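Local atomic coordinates of DNA processing protein DprA (PDB entry 3UQZ), a protein that binds single-stranded DNA imported during natural transformation, protects it from nucleases and helps load the RecA recombinase onto it. Residues 3-8 / 92-97; 113-118 / 203-208; 244-249 / 261-266. All blocks are in the same frame, centred on the assembly; numbering follows the deposited sequence.

Overall arrangement
Followed from the N terminus, the chain makes three contacts strictly in series, none enclosing or crossing another. Contact 1 closes a largely helical loop of 83 residues and joins helix 5-13 of the sterile alpha motif (SAM) domain to strand 94-99 of the Rossmann-type domain. Contact 2 comes next; the 84 residues between its segments alternate between helices and strands, and it brings the loop after strand 108-113 towards helix 204-215. Contact 3 spans only 11 residues and seats helix 257-264 on strand 243-246. Contacts 1 and 3 reach the same sheet on opposite sides of the chain's centre, their own centres about 36 Å apart.

Contact 1. Residues 3-8 / 92-97; sequences ITNYEI and PVLLFY
Ile8 in the first turn of helix 5-13 and Leu94 at the start of strand 94-99 have CA atoms 7.1 Å apart, the closest CA pair of the two segments. Their CB atoms point towards each other's segment, so helix meets strand through aliphatic side chains. CG2 of Ile8 is the branch that does the touching: it lies 3.5 Å from Val93 CG1 and 3.8 Å from Leu94 CB, the side chains crossing obliquely. Leu94 reaches on along the helix with CG opposite its backbone N (chi1 177°), which brings CD1 to 4.1 Å from Asn5 CB. Branched apolar residues suit this seam: beta-branched Ile8 and Val93 meet methyl to methyl, while Leu94 gives its CB to Ile8 and its CD1 to Asn5. Leu25 of helix 18-28 packs on both Ile8 and Val93 and extends the apolar cluster. At the helix start, Thr4 serves as N-cap, its OG1 accepting a weak bond from Glu7 N. The amide of Asn5 has polar partners elsewhere, OD1 with Ser75 and ND2 with Asp78, while its CB lies against Leu94 CD1. Between the SAM and Rossmann-type domains, burial of aliphatic groups thus makes the direct contact, and the Asn5 amide adds hydrogen bonds.

Contact 2. Residues 113-118 / 203-208; sequences GSRACS and FHFPAR. With SO4 (sulfate ion), chain D.
Arg115 grips a sulfate through its backbone, N donating to O4 at 2.9 Å with an N-H...O angle of 158°. The anion sits on the loop that follows strand 108-113 of the Rossmann fold and leads into helix 119-130, a usual place for such folds to receive anionic groups. The ion is probably from the crystallisation liquor, but its position is consistent with a site that could take a phosphate of bound DNA. The Arg115 side chain bends at chi2 as it passes the sulfate, CD 3.4 Å from O1, and carries its guanidinium on to helix 204-215. Long and flexible, arginine can bridge this gap although the nearest CA atoms, those of Arg115 and Phe205, are 12.0 Å apart. There Phe205 lies at the edge of the Arg115 guanidinium, ring and guanidinium planes 87° apart. Arg208 approaches Arg115 from the opposite direction, and the two guanidinium groups meet edge to edge, planes 77° apart; at this resolution their exact spacing is doubtful. The paired cations beside a bound anion are consistent with a surface that receives DNA phosphates. Within its own helix Phe205 lies over Arg208, CD1 3.3 Å above the guanidinium plane, offset towards the rim.

Contact 3. Residues 244-249 / 261-266; sequences VFAIPG and HLIQEG
Ala246 and Ile263 face each other across a beta-alpha-beta unit of the Rossmann-type domain, in which strand 243-246 is followed by helix 257-264 and then by the parallel strand 268-269. The CB of Ala246 points towards the helix and meets the longer branch of Ile263, with CG1 and CD1 both 3.7 Å away. The CB of Ile263 does not itself aim at the strand; its CG1 stands beside the backbone N, anti to the carbonyl carbon (chi1 -68°), and this turns the branch inwards until CD1 comes within 3.9 Å of Ala246 O. Small and large are thus matched: the single methyl of alanine lets the helix lie close, with CA atoms of Ala246 and Ile263 6.6 Å apart, and isoleucine supplies the bulk between them. Two residues back on the same face of the strand, Val244 also points to the helix and meets Leu262, a looser pair whose tips, CG2 and CD2, are 4.4 Å apart. Met238 of helix 229-239 touches both of these and continues the apolar layer. Phe245 and Ile247 alternate with them and point to the other side of the sheet. Helix 257-264 also faces the second subunit: Ile263 packs on Leu269 of that subunit, and Gln264 NE2 hydrogen-bonds its Leu269 O and Asp275 OD2, so the contact forms part of the dimer interface, in a protein whose dimerization is crucial for RecA loading. A Schellman motif ends the helix at Gly266, where a CB would jam against Glu265 O (phi 122°), and whose N donates to Ile263 O at 3.1 Å.

Contact 1. Residues 3-8 / 92-97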
loop_
_atom_site.group_PDB
_atom_site.type_symbol
_atom_site.label_atom_id
_atom_site.label_comp_id
_atom_site.label_asym_id
_atom_site.label_seq_id
_atom_site.Cartn_x
_atom_site.Cartn_y
_atom_site.Cartn_z
ATOM N N ILE A 3 41.584 16.962 22.384
ATOM C CA ILE A 3 40.611 15.866 22.310
ATOM C C ILE A 3 40.858 15.060 21.033
ATOM O O ILE A 3 40.526 15.511 19.933
ATOM C CB ILE A 3 39.119 16.301 22.468
ATOM C CG1 ILE A 3 38.917 17.262 23.661
ATOM C CG2 ILE A 3 38.202 15.068 22.580
ATOM C CD1 ILE A 3 37.639 18.105 23.580
ATOM N N THR A 4 41.483 13.885 21.193
ATOM C CA THR A 4 41.784 12.931 20.114
ATOM C C THR A 4 40.688 11.851 20.124
ATOM O O THR A 4 39.803 11.909 20.990
ATOM C CB THR A 4 43.186 12.303 20.338
ATOM O OG1 THR A 4 43.228 11.655 21.605
ATOM C CG2 THR A 4 44.309 13.306 20.246
ATOM N N ASN A 5 40.745 10.857 19.197
ATOM C CA ASN A 5 39.759 9.768 19.178
ATOM C C ASN A 5 39.828 8.943 20.462
ATOM O O ASN A 5 38.780 8.551 20.989
ATOM C CB ASN A 5 39.898 8.874 17.947
ATOM C CG ASN A 5 39.507 9.519 16.638
ATOM O OD1 ASN A 5 39.062 10.683 16.579
ATOM N ND2 ASN A 5 39.703 8.770 15.546
ATOM N N TYR A 6 41.057 8.734 20.999
ATOM C CA TYR A 6 41.261 8.026 22.273
ATOM C C TYR A 6 40.591 8.788 23.424
ATOM O O TYR A 6 40.012 8.162 24.318
ATOM C CB TYR A 6 42.765 7.808 22.571
ATOM C CG TYR A 6 43.021 7.311 23.979
ATOM C CD1 TYR A 6 42.761 5.990 24.330
ATOM C CD2 TYR A 6 43.435 8.182 24.984
ATOM C CE1 TYR A 6 42.916 5.546 25.642
ATOM C CE2 TYR A 6 43.591 7.750 26.299
ATOM C CZ TYR A 6 43.347 6.428 26.621
ATOM O OH TYR A 6 43.529 6.000 27.911
ATOM N N GLU A 7 40.686 10.134 23.402
ATOM C CA GLU A 7 40.092 10.977 24.436
ATOM C C GLU A 7 38.582 10.934 24.379
ATOM O O GLU A 7 37.949 10.863 25.437
ATOM C CB GLU A 7 40.638 12.406 24.396
ATOM C CG GLU A 7 42.105 12.513 24.784
ATOM C CD GLU A 7 42.447 12.249 26.237
ATOM O OE1 GLU A 7 41.534 12.288 27.094
ATOM O OE2 GLU A 7 43.644 12.014 26.517
ATOM N N ILE A 8 38.006 10.881 23.152
ATOM C CA ILE A 8 36.561 10.740 22.940
ATOM C C ILE A 8 36.093 9.451 23.648
ATOM O O ILE A 8 35.159 9.504 24.453
ATOM C CB ILE A 8 36.190 10.775 21.427
ATOM C CG1 ILE A 8 36.361 12.207 20.841
ATOM C CG2 ILE A 8 34.777 10.273 21.215
ATOM C CD1 ILE A 8 36.385 12.320 19.297
ATOM N N PRO A 92 26.431 9.298 15.998
ATOM C CA PRO A 92 27.501 8.627 16.768
ATOM C C PRO A 92 28.786 9.429 16.726
ATOM O O PRO A 92 29.230 9.870 15.670
ATOM C CB PRO A 92 27.656 7.257 16.093
ATOM C CG PRO A 92 26.985 7.384 14.799
ATOM C CD PRO A 92 25.898 8.412 14.944
ATOM N N VAL A 93 29.321 9.705 17.898
ATOM C CA VAL A 93 30.526 10.508 18.056
ATOM C C VAL A 93 31.820 9.722 17.722
ATOM O O VAL A 93 32.771 10.300 17.191
ATOM C CB VAL A 93 30.487 11.199 19.434
ATOM C CG1 VAL A 93 31.384 10.535 20.472
ATOM C CG2 VAL A 93 30.733 12.682 19.310
ATOM N N LEU A 94 31.815 8.399 17.970
ATOM C CA LEU A 94 32.933 7.496 17.708
ATOM C C LEU A 94 32.385 6.123 17.293
ATOM O O LEU A 94 31.467 5.615 17.935
ATOM C CB LEU A 94 33.831 7.383 18.971
ATOM C CG LEU A 94 35.042 6.426 18.937
ATOM C CD1 LEU A 94 36.219 7.041 18.220
ATOM C CD2 LEU A 94 35.454 6.028 20.336
ATOM N N LEU A 95 32.944 5.543 16.215
ATOM C CA LEU A 95 32.566 4.225 15.690
ATOM C C LEU A 95 33.778 3.338 15.481
ATOM O O LEU A 95 34.729 3.734 14.804
ATOM C CB LEU A 95 31.774 4.309 14.351
ATOM C CG LEU A 95 30.320 4.804 14.400
ATOM C CD1 LEU A 95 29.838 5.208 13.026
ATOM C CD2 LEU A 95 29.398 3.761 14.991
ATOM N N PHE A 96 33.729 2.128 16.050
ATOM C CA PHE A 96 34.743 1.098 15.880
ATOM C C PHE A 96 34.308 0.268 14.693
ATOM O O PHE A 96 33.106 0.119 14.468
ATOM C CB PHE A 96 34.856 0.213 17.115
ATOM C CG PHE A 96 35.375 0.937 18.323
ATOM C CD1 PHE A 96 36.741 1.093 18.526
ATOM C CD2 PHE A 96 34.500 1.455 19.269
ATOM C CE1 PHE A 96 37.221 1.754 19.661
ATOM C CE2 PHE A 96 34.980 2.122 20.394
ATOM C CZ PHE A 96 36.337 2.256 20.589
ATOM N N TYR A 97 35.269 -0.246 13.918
ATOM C CA TYR A 97 34.964 -1.015 12.722
ATOM C C TYR A 97 35.879 -2.207 12.513
ATOM O O TYR A 97 36.966 -2.298 13.084
ATOM C CB TYR A 97 34.931 -0.106 11.480
ATOM C CG TYR A 97 36.286 0.371 11.014
ATOM C CD1 TYR A 97 37.003 -0.330 10.047
ATOM C CD2 TYR A 97 36.840 1.548 11.514
ATOM C CE1 TYR A 97 38.251 0.103 9.617
ATOM C CE2 TYR A 97 38.092 1.994 11.090
ATOM C CZ TYR A 97 38.792 1.269 10.141
ATOM O OH TYR A 97 40.012 1.722 9.701
#

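Contact 2. Residues 113-118 / 203-208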
loop_
_atom_site.group_PDB
_atom_site.type_symbol
_atom_site.label_atom_id
_atom_site.label_comp_id
_atom_site.label_asym_id
_atom_site.label_seq_id
_atom_site.Cartn_x
_atom_site.Cartn_y
_atom_site.Cartn_z
ATOM N N GLY A 113 13.238 -5.084 9.278
ATOM C CA GLY A 113 12.076 -5.954 9.393
ATOM C C GLY A 113 12.104 -6.953 10.525
ATOM O O GLY A 113 13.060 -7.018 11.295
ATOM N N SER A 114 11.045 -7.759 10.597
ATOM C CA SER A 114 10.773 -8.776 11.614
ATOM C C SER A 114 11.936 -9.701 11.916
ATOM O O SER A 114 12.552 -10.238 10.995
ATOM C CB SER A 114 9.550 -9.602 11.222
ATOM O OG SER A 114 8.962 -10.255 12.335
ATOM N N ARG A 115 12.214 -9.891 13.216
ATOM C CA ARG A 115 13.237 -10.801 13.746
ATOM C C ARG A 115 12.730 -12.242 13.499
ATOM O O ARG A 115 13.515 -13.122 13.162
ATOM C CB ARG A 115 13.477 -10.550 15.259
ATOM C CG ARG A 115 14.814 -9.902 15.639
ATOM C CD ARG A 115 14.823 -8.356 15.638
ATOM N NE ARG A 115 15.900 -7.813 16.484
ATOM C CZ ARG A 115 16.464 -6.604 16.380
ATOM N NH1 ARG A 115 16.081 -5.757 15.437
ATOM N NH2 ARG A 115 17.418 -6.243 17.215
ATOM N N ALA A 116 11.403 -12.453 13.615
ATOM C CA ALA A 116 10.710 -13.724 13.393
ATOM C C ALA A 116 9.823 -13.593 12.145
ATOM O O ALA A 116 8.591 -13.635 12.220
ATOM C CB ALA A 116 9.871 -14.086 14.618
ATOM N N CYS A 117 10.456 -13.387 10.998
ATOM C CA CYS A 117 9.735 -13.226 9.746
ATOM C C CYS A 117 9.300 -14.584 9.181
ATOM O O CYS A 117 9.727 -15.633 9.666
ATOM C CB CYS A 117 10.594 -12.456 8.745
ATOM S SG CYS A 117 11.972 -13.415 8.066
ATOM N N SER A 118 8.487 -14.547 8.119
ATOM C CA SER A 118 8.004 -15.713 7.386
ATOM C C SER A 118 8.934 -15.987 6.198
ATOM O O SER A 118 9.710 -15.107 5.803
ATOM C CB SER A 118 6.582 -15.457 6.888
ATOM O OG SER A 118 6.565 -14.570 5.782
ATOM N N PHE A 203 18.853 -1.942 25.200
ATOM C CA PHE A 203 18.935 -0.562 24.705
ATOM C C PHE A 203 19.918 -0.323 23.550
ATOM O O PHE A 203 19.820 0.706 22.876
ATOM C CB PHE A 203 19.175 0.424 25.864
ATOM C CG PHE A 203 20.585 0.484 26.406
ATOM C CD1 PHE A 203 21.462 1.482 25.998
ATOM C CD2 PHE A 203 21.031 -0.448 27.333
ATOM C CE1 PHE A 203 22.762 1.545 26.504
ATOM C CE2 PHE A 203 22.331 -0.383 27.839
ATOM C CZ PHE A 203 23.186 0.617 27.424
ATOM N N HIS A 204 20.864 -1.261 23.329
ATOM C CA HIS A 204 21.864 -1.195 22.254
ATOM C C HIS A 204 21.240 -1.278 20.868
ATOM O O HIS A 204 21.783 -0.713 19.931
ATOM C CB HIS A 204 22.914 -2.310 22.398
ATOM C CG HIS A 204 23.864 -2.144 23.542
ATOM N ND1 HIS A 204 24.877 -3.053 23.762
ATOM C CD2 HIS A 204 23.927 -1.180 24.492
ATOM C CE1 HIS A 204 25.536 -2.610 24.821
ATOM N NE2 HIS A 204 24.992 -1.490 25.302
ATOM N N PHE A 205 20.115 -1.991 20.740
ATOM C CA PHE A 205 19.411 -2.223 19.483
ATOM C C PHE A 205 18.644 -1.033 18.918
ATOM O O PHE A 205 18.973 -0.649 17.793
ATOM C CB PHE A 205 18.680 -3.571 19.488
ATOM C CG PHE A 205 19.668 -4.677 19.802
ATOM C CD1 PHE A 205 20.527 -5.164 18.821
ATOM C CD2 PHE A 205 19.816 -5.152 21.103
ATOM C CE1 PHE A 205 21.482 -6.134 19.124
ATOM C CE2 PHE A 205 20.775 -6.125 21.406
ATOM C CZ PHE A 205 21.596 -6.613 20.415
ATOM N N PRO A 206 17.736 -0.346 19.673
ATOM C CA PRO A 206 17.126 0.889 19.138
ATOM C C PRO A 206 18.182 1.948 18.812
ATOM O O PRO A 206 18.022 2.676 17.834
ATOM C CB PRO A 206 16.232 1.367 20.287
ATOM C CG PRO A 206 15.979 0.165 21.093
ATOM C CD PRO A 206 17.237 -0.627 21.037
ATOM N N ALA A 207 19.274 2.005 19.611
ATOM C CA ALA A 207 20.398 2.935 19.442
ATOM C C ALA A 207 21.146 2.690 18.108
ATOM O O ALA A 207 21.406 3.625 17.357
ATOM C CB ALA A 207 21.348 2.821 20.629
ATOM N N ARG A 208 21.463 1.428 17.837
ATOM C CA ARG A 208 22.114 0.877 16.644
ATOM C C ARG A 208 21.253 1.217 15.400
ATOM O O ARG A 208 21.808 1.583 14.360
ATOM C CB ARG A 208 22.208 -0.649 16.859
ATOM C CG ARG A 208 22.869 -1.487 15.807
ATOM C CD ARG A 208 21.932 -2.223 14.851
ATOM N NE ARG A 208 20.657 -2.639 15.422
ATOM C CZ ARG A 208 20.224 -3.888 15.445
ATOM N NH1 ARG A 208 20.972 -4.863 14.959
ATOM N NH2 ARG A 208 19.041 -4.174 15.962
HETATM S S SO4 D . 11.093 -6.560 15.450
HETATM O O1 SO4 D . 12.342 -5.983 15.933
HETATM O O2 SO4 D . 10.045 -6.386 16.475
HETATM O O3 SO4 D . 10.699 -5.882 14.215
HETATM O O4 SO4 D . 11.273 -7.980 15.185
#

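Contact 3. Residues 244-249 / 261-266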
loop_
_atom_site.group_PDB
_atom_site.type_symbol
_atom_site.label_atom_id
_atom_site.label_comp_id
_atom_site.label_asym_id
_atom_site.label_seq_id
_atom_site.Cartn_x
_atom_site.Cartn_y
_atom_site.Cartn_z
ATOM N N VAL A 244 11.061 6.081 2.853
ATOM C CA VAL A 244 10.746 4.744 3.330
ATOM C C VAL A 244 9.993 3.971 2.261
ATOM O O VAL A 244 9.012 4.472 1.711
ATOM C CB VAL A 244 10.311 4.564 4.821
ATOM C CG1 VAL A 244 10.057 5.888 5.527
ATOM C CG2 VAL A 244 9.149 3.603 4.995
ATOM N N PHE A 245 10.551 2.815 1.875
ATOM C CA PHE A 245 10.034 1.940 0.833
ATOM C C PHE A 245 9.473 0.703 1.492
ATOM O O PHE A 245 10.238 -0.123 1.993
ATOM C CB PHE A 245 11.150 1.580 -0.171
ATOM C CG PHE A 245 11.889 2.763 -0.741
ATOM C CD1 PHE A 245 11.310 3.559 -1.723
ATOM C CD2 PHE A 245 13.169 3.085 -0.298
ATOM C CE1 PHE A 245 11.994 4.662 -2.245
ATOM C CE2 PHE A 245 13.851 4.195 -0.817
ATOM C CZ PHE A 245 13.256 4.976 -1.784
ATOM N N ALA A 246 8.136 0.588 1.540
ATOM C CA ALA A 246 7.492 -0.539 2.203
ATOM C C ALA A 246 7.022 -1.627 1.252
ATOM O O ALA A 246 6.394 -1.334 0.232
ATOM C CB ALA A 246 6.361 -0.053 3.083
ATOM N N ILE A 247 7.359 -2.889 1.579
ATOM C CA ILE A 247 6.950 -4.071 0.821
ATOM C C ILE A 247 5.609 -4.548 1.409
ATOM O O ILE A 247 5.556 -4.842 2.611
ATOM C CB ILE A 247 8.034 -5.194 0.837
ATOM C CG1 ILE A 247 9.369 -4.708 0.212
ATOM C CG2 ILE A 247 7.520 -6.465 0.130
ATOM C CD1 ILE A 247 10.609 -5.527 0.610
ATOM N N PRO A 248 4.518 -4.610 0.602
ATOM C CA PRO A 248 3.227 -5.058 1.156
ATOM C C PRO A 248 3.144 -6.572 1.335
ATOM O O PRO A 248 3.996 -7.316 0.850
ATOM C CB PRO A 248 2.205 -4.554 0.131
ATOM C CG PRO A 248 2.953 -4.528 -1.161
ATOM C CD PRO A 248 4.403 -4.281 -0.838
ATOM N N GLY A 249 2.112 -6.997 2.046
ATOM C CA GLY A 249 1.832 -8.403 2.300
ATOM C C GLY A 249 0.363 -8.653 2.554
ATOM O O GLY A 249 -0.471 -7.775 2.305
ATOM N N HIS A 261 0.572 0.459 7.467
ATOM C CA HIS A 261 0.357 1.706 8.204
ATOM C C HIS A 261 1.277 2.801 7.634
ATOM O O HIS A 261 0.813 3.920 7.416
ATOM C CB HIS A 261 0.606 1.490 9.706
ATOM C CG HIS A 261 0.589 2.748 10.518
ATOM N ND1 HIS A 261 -0.602 3.358 10.890
ATOM C CD2 HIS A 261 1.622 3.475 11.006
ATOM C CE1 HIS A 261 -0.256 4.432 11.584
ATOM N NE2 HIS A 261 1.070 4.542 11.689
ATOM N N LEU A 262 2.561 2.456 7.358
ATOM C CA LEU A 262 3.558 3.371 6.802
ATOM C C LEU A 262 3.150 3.888 5.421
ATOM O O LEU A 262 3.266 5.090 5.170
ATOM C CB LEU A 262 4.959 2.723 6.754
ATOM C CG LEU A 262 5.745 2.670 8.076
ATOM C CD1 LEU A 262 6.755 1.543 8.060
ATOM C CD2 LEU A 262 6.408 3.994 8.387
ATOM N N ILE A 263 2.656 2.984 4.534
ATOM C CA ILE A 263 2.183 3.320 3.181
ATOM C C ILE A 263 1.008 4.305 3.280
ATOM O O ILE A 263 0.985 5.301 2.555
ATOM C CB ILE A 263 1.851 2.061 2.333
ATOM C CG1 ILE A 263 3.128 1.279 2.004
ATOM C CG2 ILE A 263 1.090 2.428 1.049
ATOM C CD1 ILE A 263 2.912 -0.192 1.659
ATOM N N GLN A 264 0.072 4.049 4.214
ATOM C CA GLN A 264 -1.090 4.908 4.460
ATOM C C GLN A 264 -0.629 6.299 4.886
ATOM O O GLN A 264 -1.197 7.291 4.434
ATOM C CB GLN A 264 -2.011 4.299 5.527
ATOM C CG GLN A 264 -2.768 3.067 5.047
ATOM C CD GLN A 264 -3.584 2.395 6.130
ATOM O OE1 GLN A 264 -3.254 2.415 7.327
ATOM N NE2 GLN A 264 -4.636 1.715 5.717
ATOM N N GLU A 265 0.434 6.356 5.713
ATOM C CA GLU A 265 1.033 7.582 6.242
ATOM C C GLU A 265 1.945 8.343 5.257
ATOM O O GLU A 265 2.457 9.411 5.603
ATOM C CB GLU A 265 1.740 7.320 7.580
ATOM C CG GLU A 265 0.803 7.016 8.742
ATOM C CD GLU A 265 -0.211 8.085 9.118
ATOM O OE1 GLU A 265 0.125 9.290 9.045
ATOM O OE2 GLU A 265 -1.340 7.713 9.510
ATOM N N GLY A 266 2.122 7.819 4.045
ATOM C CA GLY A 266 2.903 8.497 3.022
ATOM C C GLY A 266 4.088 7.761 2.438
ATOM O O GLY A 266 4.686 8.263 1.482
#